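Local structure of putative membrane protein (Corynebacterium diphtheriae NCTC 13129, 3C8I) at residues Arg70-Ala75 with Ser104-Ala109. The protein is of unknown function, belongs to the DUF3239 family and is probably membrane-anchored, this chain being its C-terminal part. Numbering follows the deposited sequence.
Sequences RIPAVA and SVIARA
Strand residues 70-75 and helix residues 104-109 come closest at P72 and A109, whose CA atoms are 6.1 Å apart, and no hydrogen bond joins the two backbones. This is helix-on-sheet packing in the antiparallel sheet of the DUF3239 domain: helix 103-112, which follows strand 88-95, rests against strand 70-80 at P72 through a small apolar patch. P72 carries the strand's side of it, its CB pointing toward the helix and its ring meeting I106 and A109, one helical turn apart. Ring atoms CB and CG do the touching: CB lies 3.7 Å from CB of A109, while CG packs against CG2 of I106 at 4.0 Å. I106 presents this gamma methyl rather than its longer branch; with chi1 at -67°, CG2 stands anti to the backbone N, and the ring and the I106 side chain cross at about a right angle. A109, buried, also touches L16 of strand 16-24 and I96, so its methyl group is packed on more than the proline alone. On either side of P72 in sequence, I71 and A73 point away from the helix: I71 packs on I60 and P95, A73 on V17 and A19. Beside the apolar patch, R70 adds a polar link between strand and helix through a salt bridge from NH1 to OE2 of E110, and it also makes a cation-pi contact with W118. The two segments bury only 114 Å² between them, and their closest approach sets an apolar atom on a polar one: CG of P72 sits 3.6 Å from the carbonyl O of I106.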
loop_
_atom_site.group_PDB
_atom_site.type_symbol
_atom_site.label_atom_id
_atom_site.label_comp_id
_atom_site.label_asym_id
_atom_site.label_seq_id
_atom_site.Cartn_x
_atom_site.Cartn_y
_atom_site.Cartn_z
ATOM N N ARG B 70 7.845 8.084 -24.365
ATOM C CA ARG B 70 6.607 7.323 -24.383
ATOM C C ARG B 70 6.757 5.911 -23.775
ATOM O O ARG B 70 7.739 5.207 -24.035
ATOM C CB ARG B 70 6.103 7.171 -25.798
ATOM C CG ARG B 70 5.765 8.454 -26.514
ATOM C CD ARG B 70 5.308 8.084 -27.942
ATOM N NE ARG B 70 4.510 9.146 -28.573
ATOM C CZ ARG B 70 3.703 8.971 -29.629
ATOM N NH1 ARG B 70 3.552 7.770 -30.202
ATOM N NH2 ARG B 70 3.026 10.009 -30.108
ATOM N N ILE B 71 5.769 5.531 -22.973
ATOM C CA ILE B 71 5.728 4.259 -22.248
ATOM C C ILE B 71 4.336 3.655 -22.442
ATOM O O ILE B 71 3.399 4.048 -21.776
ATOM C CB ILE B 71 5.941 4.427 -20.707
ATOM C CG1 ILE B 71 7.254 5.142 -20.362
ATOM C CG2 ILE B 71 5.883 3.049 -19.997
ATOM C CD1 ILE B 71 8.502 4.421 -20.826
ATOM N N PRO B 72 4.197 2.678 -23.342
ATOM C CA PRO B 72 2.921 1.978 -23.437
ATOM C C PRO B 72 2.602 1.242 -22.125
ATOM O O PRO B 72 3.475 0.594 -21.561
ATOM C CB PRO B 72 3.151 0.983 -24.575
ATOM C CG PRO B 72 4.352 1.443 -25.250
ATOM C CD PRO B 72 5.182 2.165 -24.292
ATOM N N ALA B 73 1.357 1.322 -21.666
ATOM C CA ALA B 73 0.982 0.882 -20.335
ATOM C C ALA B 73 -0.384 0.204 -20.363
ATOM O O ALA B 73 -1.087 0.216 -21.400
ATOM C CB ALA B 73 0.978 2.094 -19.348
ATOM N N VAL B 74 -0.736 -0.430 -19.256
ATOM C CA VAL B 74 -2.107 -0.858 -19.015
ATOM C C VAL B 74 -2.536 -0.454 -17.608
ATOM O O VAL B 74 -1.696 -0.314 -16.705
ATOM C CB VAL B 74 -2.357 -2.394 -19.239
ATOM C CG1 VAL B 74 -1.873 -2.840 -20.630
ATOM C CG2 VAL B 74 -1.765 -3.248 -18.108
ATOM N N ALA B 75 -3.840 -0.246 -17.439
ATOM C CA ALA B 75 -4.416 0.059 -16.139
ATOM C C ALA B 75 -4.638 -1.272 -15.467
ATOM O O ALA B 75 -5.546 -2.046 -15.855
ATOM C CB ALA B 75 -5.719 0.836 -16.275
ATOM N N SER B 104 9.376 -5.448 -30.155
ATOM C CA SER B 104 8.407 -5.219 -31.230
ATOM C C SER B 104 6.962 -5.233 -30.711
ATOM O O SER B 104 6.115 -4.514 -31.236
ATOM C CB SER B 104 8.598 -6.230 -32.375
ATOM O OG SER B 104 8.335 -7.552 -31.941
ATOM N N VAL B 105 6.682 -6.051 -29.699
ATOM C CA VAL B 105 5.369 -6.042 -29.042
ATOM C C VAL B 105 5.128 -4.716 -28.291
ATOM O O VAL B 105 3.997 -4.212 -28.246
ATOM C CB VAL B 105 5.201 -7.219 -28.063
ATOM C CG1 VAL B 105 6.350 -7.275 -27.094
ATOM C CG2 VAL B 105 3.897 -7.100 -27.295
ATOM N N ILE B 106 6.192 -4.168 -27.705
ATOM C CA ILE B 106 6.139 -2.863 -27.043
ATOM C C ILE B 106 5.991 -1.765 -28.095
ATOM O O ILE B 106 5.218 -0.827 -27.914
ATOM C CB ILE B 106 7.391 -2.600 -26.169
ATOM C CG1 ILE B 106 7.418 -3.561 -24.973
ATOM C CG2 ILE B 106 7.403 -1.151 -25.666
ATOM C CD1 ILE B 106 8.741 -3.605 -24.257
ATOM N N ALA B 107 6.733 -1.894 -29.196
ATOM C CA ALA B 107 6.636 -0.949 -30.315
ATOM C C ALA B 107 5.242 -0.980 -30.934
ATOM O O ALA B 107 4.675 0.057 -31.272
ATOM C CB ALA B 107 7.698 -1.258 -31.385
ATOM N N ARG B 108 4.695 -2.179 -31.069
ATOM C CA ARG B 108 3.344 -2.356 -31.579
ATOM C C ARG B 108 2.318 -1.677 -30.688
ATOM O O ARG B 108 1.462 -0.931 -31.178
ATOM C CB ARG B 108 3.007 -3.837 -31.651
ATOM C CG ARG B 108 1.710 -4.140 -32.381
ATOM C CD ARG B 108 1.990 -4.466 -33.867
ATOM N NE ARG B 108 0.762 -4.641 -34.664
ATOM C CZ ARG B 108 0.288 -3.772 -35.564
ATOM N NH1 ARG B 108 0.914 -2.621 -35.825
ATOM N NH2 ARG B 108 -0.833 -4.061 -36.225
ATOM N N ALA B 109 2.402 -1.969 -29.386
ATOM C CA ALA B 109 1.568 -1.339 -28.367
ATOM C C ALA B 109 1.508 0.161 -28.540
ATOM O O ALA B 109 0.436 0.735 -28.462
ATOM C CB ALA B 109 2.097 -1.671 -26.970
#